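Local coordinates for ribosomal RNA processing protein 6 (Trypanosoma brucei brucei, PDB 4NLC) that probably acts as a 3'-5' exoribonuclease of the nuclear exosome, trimming RNA in ribosomal RNA processing, and is represented here by its catalytic domain, at residues P22-Y25 and R31-G34; A188-H191 and V195-N198; L97-F102 and G107-M112; F299-M304 and R348-K353; S52-L57 and E90-V95. The protein carries 1 engineered substitution. One frame throughout, in Å; residues are numbered along the deposited sequence.

Contact 1 (P22-Y25 and R31-G34); sequences PVYY and RHVG
Gly34 N donates to Pro22 O at 2.7 Å, and this bond closes one end of a small antiparallel hairpin. Further along, Tyr24 and His32 form the hydrogen-bonded pair: His32 N gives to Tyr24 O over 2.7 Å and Tyr24 N to His32 O over 2.9 Å. His32 O is also approached by Val23 CA in a CA-H...O contact of 3.4 Å. On the Tyr24 and His32 face, Tyr24 CG sits between its backbone N and carbonyl carbon (chi1 65°), a torsion that swings the ring across the partner strand. His32 CB then lies over one ring face, 3.5 Å from Tyr24 CZ, while the two rings, 23° from parallel, are slid apart and barely overlap. Outside the pair, His32 NE2 bonds to Asp26, and the Tyr24 ring meets Phe41 steeply. Val23, Tyr25 and Arg31 lie on the other face. Arg31 CB covers one face of the Tyr25 ring, 4.0 Å from its centroid, and the extended arginine carries its guanidinium onward until Val23 CG1 meets a face of it, 3.7 Å from NE. Tyr25 stacks on Tyr133. The strands are thus joined by backbone bonds, whereas the exposed Arg31 contributes through its methylenes on Tyr25 and a guanidinium face on Val23.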
# COMPACT_ATOMS: atom_id res chain seq x y z
N PRO A 22 5.15 3.35 15.26
CA PRO A 22 6.20 3.34 14.23
C PRO A 22 7.62 3.31 14.77
O PRO A 22 7.94 4.03 15.71
CB PRO A 22 5.94 4.64 13.45
CG PRO A 22 5.32 5.54 14.44
CD PRO A 22 4.56 4.70 15.42
N VAL A 23 8.46 2.47 14.18
CA VAL A 23 9.90 2.40 14.44
C VAL A 23 10.45 3.04 13.16
O VAL A 23 10.05 2.63 12.06
CB VAL A 23 10.45 0.95 14.64
CG1 VAL A 23 11.97 0.95 14.70
CG2 VAL A 23 9.86 0.33 15.91
N TYR A 24 11.29 4.08 13.29
CA TYR A 24 11.77 4.79 12.10
C TYR A 24 13.17 5.39 12.28
O TYR A 24 13.61 5.67 13.39
CB TYR A 24 10.76 5.91 11.72
CG TYR A 24 10.67 6.99 12.78
CD1 TYR A 24 9.94 6.78 13.95
CD2 TYR A 24 11.40 8.16 12.67
CE1 TYR A 24 9.94 7.72 14.98
CE2 TYR A 24 11.35 9.14 13.65
CZ TYR A 24 10.65 8.91 14.82
OH TYR A 24 10.64 9.85 15.81
N TYR A 25 13.82 5.67 11.14
CA TYR A 25 15.14 6.25 11.06
C TYR A 25 15.13 7.69 10.53
O TYR A 25 14.36 8.01 9.61
CB TYR A 25 16.05 5.37 10.22
CG TYR A 25 16.43 4.07 10.91
CD1 TYR A 25 15.51 3.02 11.01
CD2 TYR A 25 17.71 3.87 11.41
CE1 TYR A 25 15.86 1.81 11.62
CE2 TYR A 25 18.08 2.66 11.99
CZ TYR A 25 17.15 1.64 12.10
OH TYR A 25 17.53 0.45 12.69
N ARG A 31 18.01 5.25 14.70
CA ARG A 31 16.76 4.55 15.00
C ARG A 31 15.95 5.28 16.09
O ARG A 31 16.50 5.64 17.13
CB ARG A 31 17.07 3.11 15.47
CG ARG A 31 15.86 2.19 15.62
CD ARG A 31 16.29 0.82 16.08
NE ARG A 31 15.16 -0.11 16.19
CZ ARG A 31 14.47 -0.33 17.31
NH1 ARG A 31 14.78 0.32 18.43
NH2 ARG A 31 13.46 -1.18 17.32
N HIS A 32 14.64 5.43 15.86
CA HIS A 32 13.72 6.01 16.85
C HIS A 32 12.49 5.15 17.00
O HIS A 32 12.09 4.45 16.07
CB HIS A 32 13.31 7.47 16.49
CG HIS A 32 14.45 8.40 16.21
ND1 HIS A 32 15.01 9.16 17.21
CD2 HIS A 32 15.11 8.64 15.05
CE1 HIS A 32 15.98 9.85 16.63
NE2 HIS A 32 16.08 9.56 15.33
N VAL A 33 11.87 5.22 18.18
CA VAL A 33 10.60 4.55 18.49
C VAL A 33 9.57 5.68 18.65
O VAL A 33 9.75 6.59 19.47
CB VAL A 33 10.71 3.60 19.71
CG1 VAL A 33 9.34 3.15 20.19
CG2 VAL A 33 11.58 2.38 19.39
N GLY A 34 8.57 5.65 17.80
CA GLY A 34 7.48 6.63 17.78
C GLY A 34 6.39 6.30 18.78
O GLY A 34 6.55 5.42 19.63
O HOH W 1 10.71 9.58 19.19

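Contact 2 (A188-H191 and V195-N198); sequences AVDH and VKLN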
# COMPACT_ATOMS: atom_id res chain seq x y z
N ALA A 188 -3.24 9.98 -17.36
CA ALA A 188 -2.15 10.98 -17.40
C ALA A 188 -1.11 10.64 -18.45
O ALA A 188 -0.72 11.50 -19.25
CB ALA A 188 -1.48 11.08 -16.02
N VAL A 189 -0.66 9.38 -18.47
CA VAL A 189 0.36 8.91 -19.41
C VAL A 189 -0.19 8.97 -20.83
O VAL A 189 0.49 9.47 -21.73
CB VAL A 189 0.96 7.55 -19.00
CG1 VAL A 189 1.93 7.04 -20.06
CG2 VAL A 189 1.67 7.66 -17.64
N ASP A 190 -1.43 8.53 -21.04
CA ASP A 190 -2.03 8.59 -22.37
C ASP A 190 -2.32 10.05 -22.81
O ASP A 190 -2.07 10.39 -23.96
CB ASP A 190 -3.27 7.69 -22.43
CG ASP A 190 -3.98 7.60 -23.77
OD1 ASP A 190 -3.31 7.76 -24.81
OD2 ASP A 190 -5.18 7.31 -23.77
N HIS A 191 -2.78 10.91 -21.90
CA HIS A 191 -3.11 12.30 -22.23
C HIS A 191 -1.88 13.14 -22.60
O HIS A 191 -1.88 13.85 -23.60
CB HIS A 191 -3.90 12.97 -21.09
CG HIS A 191 -4.40 14.34 -21.42
ND1 HIS A 191 -5.42 14.53 -22.32
CD2 HIS A 191 -4.00 15.54 -20.95
CE1 HIS A 191 -5.61 15.84 -22.38
NE2 HIS A 191 -4.79 16.49 -21.56
N VAL A 195 0.96 7.34 -24.67
CA VAL A 195 1.40 5.97 -24.40
C VAL A 195 0.26 5.25 -23.63
O VAL A 195 -0.23 5.76 -22.61
CB VAL A 195 2.75 5.92 -23.59
CG1 VAL A 195 3.09 4.49 -23.13
CG2 VAL A 195 3.91 6.51 -24.38
N LYS A 196 -0.14 4.06 -24.11
CA LYS A 196 -1.14 3.26 -23.42
C LYS A 196 -0.46 2.30 -22.47
O LYS A 196 0.33 1.45 -22.90
CB LYS A 196 -2.08 2.53 -24.40
CG LYS A 196 -3.25 3.40 -24.81
CD LYS A 196 -4.60 2.84 -24.34
CE LYS A 196 -5.67 3.90 -24.43
NZ LYS A 196 -7.00 3.40 -24.00
N LEU A 197 -0.71 2.47 -21.17
CA LEU A 197 -0.14 1.61 -20.14
C LEU A 197 -0.80 0.24 -20.16
O LEU A 197 -1.98 0.13 -20.50
CB LEU A 197 -0.27 2.25 -18.76
CG LEU A 197 0.63 3.47 -18.44
CD1 LEU A 197 0.54 3.82 -16.96
CD2 LEU A 197 2.08 3.22 -18.82
N ASN A 198 -0.03 -0.81 -19.84
CA ASN A 198 -0.56 -2.18 -19.82
C ASN A 198 -1.40 -2.39 -18.55
O ASN A 198 -0.89 -2.26 -17.45
CB ASN A 198 0.58 -3.21 -19.93
CG ASN A 198 0.15 -4.54 -20.53
OD1 ASN A 198 -1.03 -4.95 -20.47
ND2 ASN A 198 1.10 -5.25 -21.12
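The carboxylate of Asp190 is the flat side-chain group that takes part here, and Lys196 approaches it from out of its plane: Lys196 CE lies over one face of it, just outward of OD2, 3.5 Å from Asp190 OD2. The ammonium does not close the pair, since Lys196 NZ remains 4.3 Å from Asp190 OD2, a loose attraction of opposite charges at the surface and not a salt bridge. A bend at chi2 of Lys196 (-116°) brings the chain back toward the helix although its CB points away from it. Beside this pair, Val195 O rests 3.4 Å from Asp190 CA, and its approach to the helix makes no hydrogen bond. The apolar half is carried by Val189. Its CG1 meets Val195 CB at 3.8 Å and Leu197 CD2 at 4.0 Å, so one methyl touches both residues, Leu197 crossing Val189 at about a right angle. Together these contacts fold the loop 195-198 back against helix 185-193 just after the chain leaves it. Phe225, between helices 213-224 and 226-238, touches both Val189 and Val195, so the helix and the loop after it both pack on the junction between those two helices.

Contact 3 (L97-F102 and G107-M112); sequences LEHHDF and GFTCLM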
# COMPACT_ATOMS: atom_id res chain seq x y z
N LEU A 97 4.87 2.27 -5.86
CA LEU A 97 5.06 1.04 -5.10
C LEU A 97 4.14 -0.04 -5.63
O LEU A 97 3.04 0.27 -6.09
CB LEU A 97 4.68 1.29 -3.61
CG LEU A 97 5.40 2.34 -2.76
CD1 LEU A 97 4.76 2.42 -1.37
CD2 LEU A 97 6.84 2.00 -2.55
N GLU A 98 4.56 -1.31 -5.52
CA GLU A 98 3.67 -2.46 -5.78
C GLU A 98 3.47 -3.14 -4.41
O GLU A 98 4.34 -3.06 -3.53
CB GLU A 98 4.18 -3.40 -6.87
CG GLU A 98 4.41 -2.73 -8.21
CD GLU A 98 3.21 -2.07 -8.88
OE1 GLU A 98 2.06 -2.43 -8.55
OE2 GLU A 98 3.43 -1.20 -9.75
N HIS A 99 2.31 -3.73 -4.20
CA HIS A 99 1.92 -4.25 -2.87
C HIS A 99 1.22 -5.63 -2.94
O HIS A 99 0.79 -6.06 -4.01
CB HIS A 99 0.97 -3.18 -2.26
CG HIS A 99 0.54 -3.37 -0.84
ND1 HIS A 99 -0.68 -3.94 -0.53
CD2 HIS A 99 1.11 -2.93 0.31
CE1 HIS A 99 -0.78 -3.90 0.79
NE2 HIS A 99 0.28 -3.33 1.34
N HIS A 100 1.15 -6.33 -1.80
CA HIS A 100 0.47 -7.62 -1.69
C HIS A 100 -0.47 -7.60 -0.48
O HIS A 100 -0.05 -7.26 0.62
CB HIS A 100 1.47 -8.81 -1.60
CG HIS A 100 0.75 -10.13 -1.53
ND1 HIS A 100 0.20 -10.72 -2.66
CD2 HIS A 100 0.42 -10.88 -0.45
CE1 HIS A 100 -0.40 -11.82 -2.24
NE2 HIS A 100 -0.30 -11.96 -0.92
N ASP A 101 -1.70 -8.03 -0.66
CA ASP A 101 -2.65 -8.00 0.43
C ASP A 101 -3.38 -9.31 0.69
O ASP A 101 -4.00 -9.41 1.74
CB ASP A 101 -3.68 -6.85 0.24
CG ASP A 101 -4.47 -6.85 -1.06
OD1 ASP A 101 -4.96 -7.92 -1.46
OD2 ASP A 101 -4.67 -5.76 -1.64
N PHE A 102 -3.36 -10.28 -0.24
CA PHE A 102 -4.13 -11.53 -0.03
C PHE A 102 -3.55 -12.47 1.04
O PHE A 102 -4.26 -12.85 1.95
CB PHE A 102 -4.36 -12.29 -1.34
CG PHE A 102 -5.49 -13.29 -1.26
CD1 PHE A 102 -6.81 -12.87 -1.24
CD2 PHE A 102 -5.23 -14.65 -1.18
CE1 PHE A 102 -7.85 -13.80 -1.14
CE2 PHE A 102 -6.27 -15.58 -1.09
CZ PHE A 102 -7.57 -15.14 -1.07
N GLY A 107 -0.91 -6.73 5.00
CA GLY A 107 -0.38 -6.54 3.66
C GLY A 107 1.05 -6.06 3.75
O GLY A 107 1.54 -5.74 4.84
N PHE A 108 1.75 -6.05 2.62
CA PHE A 108 3.14 -5.58 2.60
C PHE A 108 3.56 -5.07 1.24
O PHE A 108 3.14 -5.60 0.21
CB PHE A 108 4.14 -6.64 3.15
CG PHE A 108 4.11 -8.00 2.48
CD1 PHE A 108 4.78 -8.21 1.28
CD2 PHE A 108 3.45 -9.08 3.06
CE1 PHE A 108 4.76 -9.47 0.66
CE2 PHE A 108 3.40 -10.32 2.43
CZ PHE A 108 4.08 -10.52 1.25
N THR A 109 4.46 -4.09 1.24
CA THR A 109 5.02 -3.57 -0.00
C THR A 109 5.98 -4.59 -0.61
O THR A 109 6.87 -5.10 0.08
CB THR A 109 5.68 -2.22 0.25
OG1 THR A 109 4.75 -1.41 0.96
CG2 THR A 109 6.08 -1.53 -1.06
N CYS A 110 5.83 -4.82 -1.91
CA CYS A 110 6.65 -5.77 -2.67
C CYS A 110 7.79 -5.15 -3.50
O CYS A 110 8.82 -5.79 -3.69
CB CYS A 110 5.75 -6.60 -3.57
SG CYS A 110 4.71 -7.75 -2.65
N LEU A 111 7.55 -3.96 -4.03
CA LEU A 111 8.47 -3.31 -4.96
C LEU A 111 8.30 -1.83 -4.88
O LEU A 111 7.21 -1.34 -4.58
CB LEU A 111 8.06 -3.77 -6.36
CG LEU A 111 9.12 -3.98 -7.42
CD1 LEU A 111 10.09 -5.11 -7.03
CD2 LEU A 111 8.45 -4.26 -8.77
N MET A 112 9.40 -1.10 -5.13
CA MET A 112 9.40 0.36 -5.16
C MET A 112 10.02 0.70 -6.52
O MET A 112 11.04 0.12 -6.90
CB MET A 112 10.24 0.96 -4.01
CG MET A 112 10.35 2.48 -4.07
SD MET A 112 11.37 3.19 -2.74
CE MET A 112 10.20 3.23 -1.44
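A beta hairpin with a classic bulge joins Leu97-His100 to Phe108-Met112 in the mixed central sheet of the RNase H-like exonuclease fold. Cys110 and Leu111 both face Glu98: Glu98 O accepts from Cys110 N at 2.8 Å and, weakly, from Leu111 N at 3.4 Å, while Glu98 N donates to Leu111 O. Past the bulge, His100 and Phe108 form a regular hydrogen-bonded pair. Glu98 bends away from the partner strand, and its OE2 comes close to Asp222 OD2, consistent with the acidic cluster of DEDD exonucleases. His100 CB lies over a face of the Phe108 ring and 3.6 Å from Cys110 SG; with CG anti to N (chi1 -178°) the imidazole runs alongside Phe108, the ring planes 39° apart. On the opposite face of the sheet, His99 lays one face of its imidazole on Phe108 O, 3.4 Å from CD2. Trp157 stacks on this imidazole, whose NE2 bonds to Lys160, and Thr109 OG1 bonds to Asp161, so helix 152-162 covers that side. At the hairpin end Gly107 CA comes within 3.1 Å of His100 O. At the other end, Leu97 and Met112 run alongside each other, Leu97 CD2 touching Met112 CE at 3.7 Å.

Contact 4 (F299-M304 and R348-K353); sequences FNWRDM and RTNVMK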
# COMPACT_ATOMS: atom_id res chain seq x y z
N PHE A 299 -17.35 -14.66 11.82
CA PHE A 299 -16.64 -13.50 11.31
C PHE A 299 -15.55 -13.04 12.28
O PHE A 299 -14.45 -12.72 11.84
CB PHE A 299 -17.61 -12.36 10.94
CG PHE A 299 -16.92 -11.27 10.14
CD1 PHE A 299 -16.22 -10.25 10.78
CD2 PHE A 299 -16.91 -11.30 8.75
CE1 PHE A 299 -15.54 -9.27 10.04
CE2 PHE A 299 -16.25 -10.31 8.02
CZ PHE A 299 -15.56 -9.31 8.67
N ASN A 300 -15.84 -13.03 13.58
CA ASN A 300 -14.86 -12.61 14.59
C ASN A 300 -13.76 -13.63 14.74
O ASN A 300 -12.61 -13.23 14.90
CB ASN A 300 -15.52 -12.25 15.91
CG ASN A 300 -16.25 -10.95 15.80
OD1 ASN A 300 -16.16 -10.25 14.78
ND2 ASN A 300 -16.99 -10.58 16.82
N TRP A 301 -14.11 -14.93 14.62
CA TRP A 301 -13.12 -16.00 14.62
C TRP A 301 -12.21 -15.86 13.37
O TRP A 301 -10.99 -16.03 13.47
CB TRP A 301 -13.80 -17.38 14.63
CG TRP A 301 -12.78 -18.47 14.55
CD1 TRP A 301 -12.07 -19.00 15.59
CD2 TRP A 301 -12.19 -19.01 13.36
NE1 TRP A 301 -11.10 -19.85 15.13
CE2 TRP A 301 -11.15 -19.88 13.76
CE3 TRP A 301 -12.44 -18.86 11.98
CZ2 TRP A 301 -10.40 -20.63 12.84
CZ3 TRP A 301 -11.68 -19.58 11.07
CH2 TRP A 301 -10.68 -20.46 11.50
N ARG A 302 -12.82 -15.59 12.20
CA ARG A 302 -12.11 -15.47 10.92
C ARG A 302 -11.07 -14.38 10.98
O ARG A 302 -9.97 -14.56 10.45
CB ARG A 302 -13.09 -15.31 9.73
CG ARG A 302 -12.41 -15.41 8.37
CD ARG A 302 -13.36 -15.09 7.23
NE ARG A 302 -13.70 -13.68 7.23
CZ ARG A 302 -13.80 -12.93 6.15
NH1 ARG A 302 -13.61 -13.46 4.95
NH2 ARG A 302 -14.08 -11.64 6.25
N ASP A 303 -11.37 -13.27 11.67
CA ASP A 303 -10.42 -12.18 11.83
C ASP A 303 -9.27 -12.59 12.77
O ASP A 303 -8.12 -12.33 12.44
CB ASP A 303 -11.10 -10.88 12.27
CG ASP A 303 -10.14 -9.71 12.21
OD1 ASP A 303 -9.94 -9.15 11.11
OD2 ASP A 303 -9.56 -9.38 13.26
N MET A 304 -9.57 -13.23 13.90
CA MET A 304 -8.56 -13.74 14.84
C MET A 304 -7.61 -14.74 14.15
O MET A 304 -6.39 -14.56 14.19
CB MET A 304 -9.22 -14.38 16.09
CG MET A 304 -9.84 -13.35 17.03
SD MET A 304 -10.78 -13.99 18.46
CE MET A 304 -9.97 -13.09 19.81
N ARG A 348 -9.16 -25.98 8.19
CA ARG A 348 -9.01 -27.43 8.39
C ARG A 348 -8.44 -27.77 9.77
O ARG A 348 -8.96 -28.67 10.42
CB ARG A 348 -8.16 -28.06 7.27
CG ARG A 348 -8.23 -29.59 7.24
CD ARG A 348 -7.74 -30.19 5.93
NE ARG A 348 -8.74 -30.08 4.85
CZ ARG A 348 -9.72 -30.95 4.62
NH1 ARG A 348 -9.86 -32.02 5.40
NH2 ARG A 348 -10.56 -30.76 3.62
N THR A 349 -7.42 -27.01 10.22
CA THR A 349 -6.79 -27.26 11.52
C THR A 349 -7.74 -26.86 12.67
O THR A 349 -7.75 -27.55 13.69
CB THR A 349 -5.36 -26.65 11.62
OG1 THR A 349 -4.88 -26.76 12.96
CG2 THR A 349 -5.29 -25.21 11.25
N ASN A 350 -8.57 -25.82 12.48
CA ASN A 350 -9.51 -25.36 13.51
C ASN A 350 -10.99 -25.67 13.23
O ASN A 350 -11.86 -25.00 13.79
CB ASN A 350 -9.31 -23.86 13.77
CG ASN A 350 -7.92 -23.53 14.22
OD1 ASN A 350 -7.07 -23.13 13.43
ND2 ASN A 350 -7.64 -23.76 15.49
N VAL A 351 -11.28 -26.73 12.46
CA VAL A 351 -12.65 -27.18 12.12
C VAL A 351 -13.53 -27.47 13.37
O VAL A 351 -14.75 -27.24 13.31
CB VAL A 351 -12.61 -28.39 11.13
CG1 VAL A 351 -11.98 -29.64 11.76
CG2 VAL A 351 -13.98 -28.68 10.54
N MET A 352 -12.91 -27.96 14.48
CA MET A 352 -13.62 -28.30 15.72
C MET A 352 -14.06 -27.05 16.48
O MET A 352 -15.12 -27.06 17.13
CB MET A 352 -12.80 -29.27 16.59
CG MET A 352 -12.59 -30.65 15.94
SD MET A 352 -14.07 -31.42 15.17
CE MET A 352 -14.97 -31.93 16.64
N LYS A 353 -13.29 -25.95 16.35
CA LYS A 353 -13.60 -24.64 16.94
C LYS A 353 -14.80 -24.02 16.18
O LYS A 353 -15.70 -23.47 16.82
CB LYS A 353 -12.36 -23.72 16.88
CG LYS A 353 -12.54 -22.38 17.60
CD LYS A 353 -11.42 -22.10 18.61
CE LYS A 353 -10.17 -21.50 18.00
NZ LYS A 353 -9.14 -21.21 19.03
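Asn350 is the first residue of 348-353 to meet the indole of Trp301, and Lys353, one helical turn later, is the second. Asn350 marks the break between helices 345-349 and 351-359: its backbone leaves the helical conformation, and it occupies the N-cap position of the second helix without a capping bond from its side chain. CB, directed at the other helix, settles 3.5 Å from Trp301 CZ2. The approach to the benzo end of the indole is oblique, neither squarely over a face nor at the rim. Val351 turns its side chain the other way, onto Val336 and Leu337 of helix 333-339. With Lys353 the chain comes back to the indole. This lysine is bent at both chi2 and chi3, so its aliphatic part curls round the pyrrole end of Trp301: CG is 3.8 Å from Trp301 NE1, and CE comes to 3.4 Å from the same nitrogen, at the ring edge and near the ring plane. The contact is made by methylenes, with the ammonium leading away from the ring and no hydrogen bond between the two segments. Trp301 is thus the one residue of 299-304 that bridges to this segment, its CG anti to the backbone N so that the indole extends outward from the helix. In the HRDC domain, the buried ring is backed by Val316 of helix 313-316 and by Met317, and through Asn350 and Lys353 the indole links helix 289-309 to the junction of helices 345-349 and 351-359.

Contact 5 (S52-L57 and E90-V95); sequences SEQLLL and ETEIAV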
# COMPACT_ATOMS: atom_id res chain seq x y z
N SER A 52 11.38 27.10 -3.88
CA SER A 52 10.98 28.21 -4.77
C SER A 52 11.19 27.95 -6.28
O SER A 52 10.34 28.36 -7.07
CB SER A 52 11.65 29.51 -4.34
OG SER A 52 13.06 29.45 -4.50
N GLU A 53 12.26 27.21 -6.67
CA GLU A 53 12.52 26.85 -8.07
C GLU A 53 11.39 25.96 -8.64
O GLU A 53 11.12 26.01 -9.84
CB GLU A 53 13.88 26.14 -8.22
CG GLU A 53 15.10 27.04 -8.13
CD GLU A 53 15.32 28.02 -9.27
OE1 GLU A 53 15.46 27.57 -10.43
OE2 GLU A 53 15.41 29.24 -8.98
N GLN A 54 10.73 25.17 -7.78
CA GLN A 54 9.63 24.29 -8.20
C GLN A 54 8.35 25.06 -8.53
O GLN A 54 7.50 24.53 -9.23
CB GLN A 54 9.35 23.18 -7.16
CG GLN A 54 10.52 22.22 -6.95
CD GLN A 54 10.79 21.29 -8.11
OE1 GLN A 54 10.02 21.17 -9.05
NE2 GLN A 54 11.90 20.57 -8.04
N LEU A 55 8.23 26.31 -8.04
CA LEU A 55 7.04 27.15 -8.23
C LEU A 55 7.12 28.12 -9.42
O LEU A 55 6.16 28.86 -9.66
CB LEU A 55 6.69 27.90 -6.93
CG LEU A 55 6.60 26.97 -5.71
CD1 LEU A 55 7.02 27.67 -4.43
CD2 LEU A 55 5.24 26.26 -5.62
N LEU A 56 8.21 28.05 -10.22
CA LEU A 56 8.42 28.85 -11.44
C LEU A 56 7.88 28.14 -12.69
O LEU A 56 7.80 26.91 -12.72
CB LEU A 56 9.92 29.10 -11.66
CG LEU A 56 10.68 29.88 -10.59
CD1 LEU A 56 12.16 29.69 -10.76
CD2 LEU A 56 10.32 31.37 -10.63
N LEU A 57 7.60 28.91 -13.74
CA LEU A 57 7.17 28.32 -15.01
C LEU A 57 8.44 27.89 -15.75
O LEU A 57 9.30 28.73 -16.05
CB LEU A 57 6.32 29.31 -15.84
CG LEU A 57 5.60 28.72 -17.07
CD1 LEU A 57 4.34 27.93 -16.68
CD2 LEU A 57 5.24 29.81 -18.06
N GLU A 90 19.41 14.83 -7.24
CA GLU A 90 18.21 15.22 -8.00
C GLU A 90 17.36 16.24 -7.24
O GLU A 90 17.42 16.30 -6.01
CB GLU A 90 17.36 13.97 -8.33
CG GLU A 90 18.12 12.83 -8.99
CD GLU A 90 18.71 13.10 -10.37
OE1 GLU A 90 19.73 12.47 -10.71
OE2 GLU A 90 18.14 13.93 -11.12
N THR A 91 16.60 17.05 -7.95
CA THR A 91 15.70 18.04 -7.33
C THR A 91 14.25 17.53 -7.34
O THR A 91 13.38 18.08 -6.66
CB THR A 91 15.84 19.42 -8.01
OG1 THR A 91 15.63 19.26 -9.42
CG2 THR A 91 17.20 20.07 -7.74
N GLU A 92 13.99 16.48 -8.12
CA GLU A 92 12.70 15.81 -8.22
C GLU A 92 12.85 14.38 -8.71
O GLU A 92 13.62 14.11 -9.64
CB GLU A 92 11.64 16.60 -9.02
CG GLU A 92 11.86 16.71 -10.52
CD GLU A 92 12.84 17.77 -10.96
OE1 GLU A 92 12.96 18.80 -10.26
OE2 GLU A 92 13.52 17.55 -11.99
N ILE A 93 12.12 13.46 -8.06
CA ILE A 93 12.13 12.03 -8.40
C ILE A 93 10.71 11.57 -8.43
O ILE A 93 9.89 12.13 -7.70
CB ILE A 93 13.00 11.17 -7.43
CG1 ILE A 93 12.34 11.02 -6.02
CG2 ILE A 93 14.47 11.67 -7.34
CD1 ILE A 93 13.09 10.11 -5.00
N ALA A 94 10.41 10.54 -9.27
CA ALA A 94 9.07 9.96 -9.40
C ALA A 94 9.11 8.63 -8.69
O ALA A 94 10.06 7.86 -8.89
CB ALA A 94 8.71 9.76 -10.86
N VAL A 95 8.13 8.38 -7.81
CA VAL A 95 8.07 7.17 -7.02
C VAL A 95 6.70 6.49 -7.16
O VAL A 95 5.66 7.15 -7.27
CB VAL A 95 8.43 7.43 -5.51
CG1 VAL A 95 8.58 6.12 -4.73
CG2 VAL A 95 9.69 8.30 -5.35
O HOH W 2 13.56 20.82 -5.82
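The amide of Gln54 and the carboxylate of Glu92 meet with their planes 76° apart, nearly at right angles. Gln54 NE2 donates to Glu92 OE1 over 3.0 Å in a nearly straight bond, with an angle of 167° at the hydrogen. The acceptor lies in the amide plane, and the donor comes in on the anti lone pair of OE1, the one directed away from OE2. Glu92 is brought into this position by a CG held between the backbone N and the carbonyl carbon (chi1 70°) and by a bend at chi2, which curl the carboxylate back beside Thr91. There Thr91 OG1 gives a second hydrogen bond to Glu92 OE1 at 2.8 Å, coming from above the carboxylate plane, so two donors grip one oxygen from different directions, which restrains the rotation of the carboxylate. The other oxygen, Glu92 OE2, forms a salt bridge with Arg117. Gln54 is likewise folded at chi2 and engaged at both ends of its amide: OE1 accepts from Tyr230 and, weakly, from Lys234, while NE2 also gives to a water at 2.8 Å that in turn donates to Thr91 O at 2.9 Å. A buried amide is in this way satisfied by a side chain, a water and helix 226-238. The contact pins the short 3-10 turn 52-54, in the loop leading toward strand 71-74, to the start of strand 92-100, which pairs with parallel strand 145-148 in the mixed sheet of the RNase H-like exonuclease fold.

Contact 3 is the buried one, near the centre of the chain; contact 2 lies at the surface, and the others are partly buried. Contacts 3 and 5 share strand 92-100 and touch through Met112 CG and Val95 CG1: the start of that strand is tied by side-chain polar bonds and a water, its far end by backbone bonds round a bulge. Contact 1 is also an antiparallel hairpin, but a separate two-stranded one, regular and more exposed. Contacts 2 and 4 have no hydrogen bond across them and rely on packing, with a loose charge attraction in contact 2; one is loop on helix, the other a helix against a helix junction. Contact 4 stands apart in the HRDC domain.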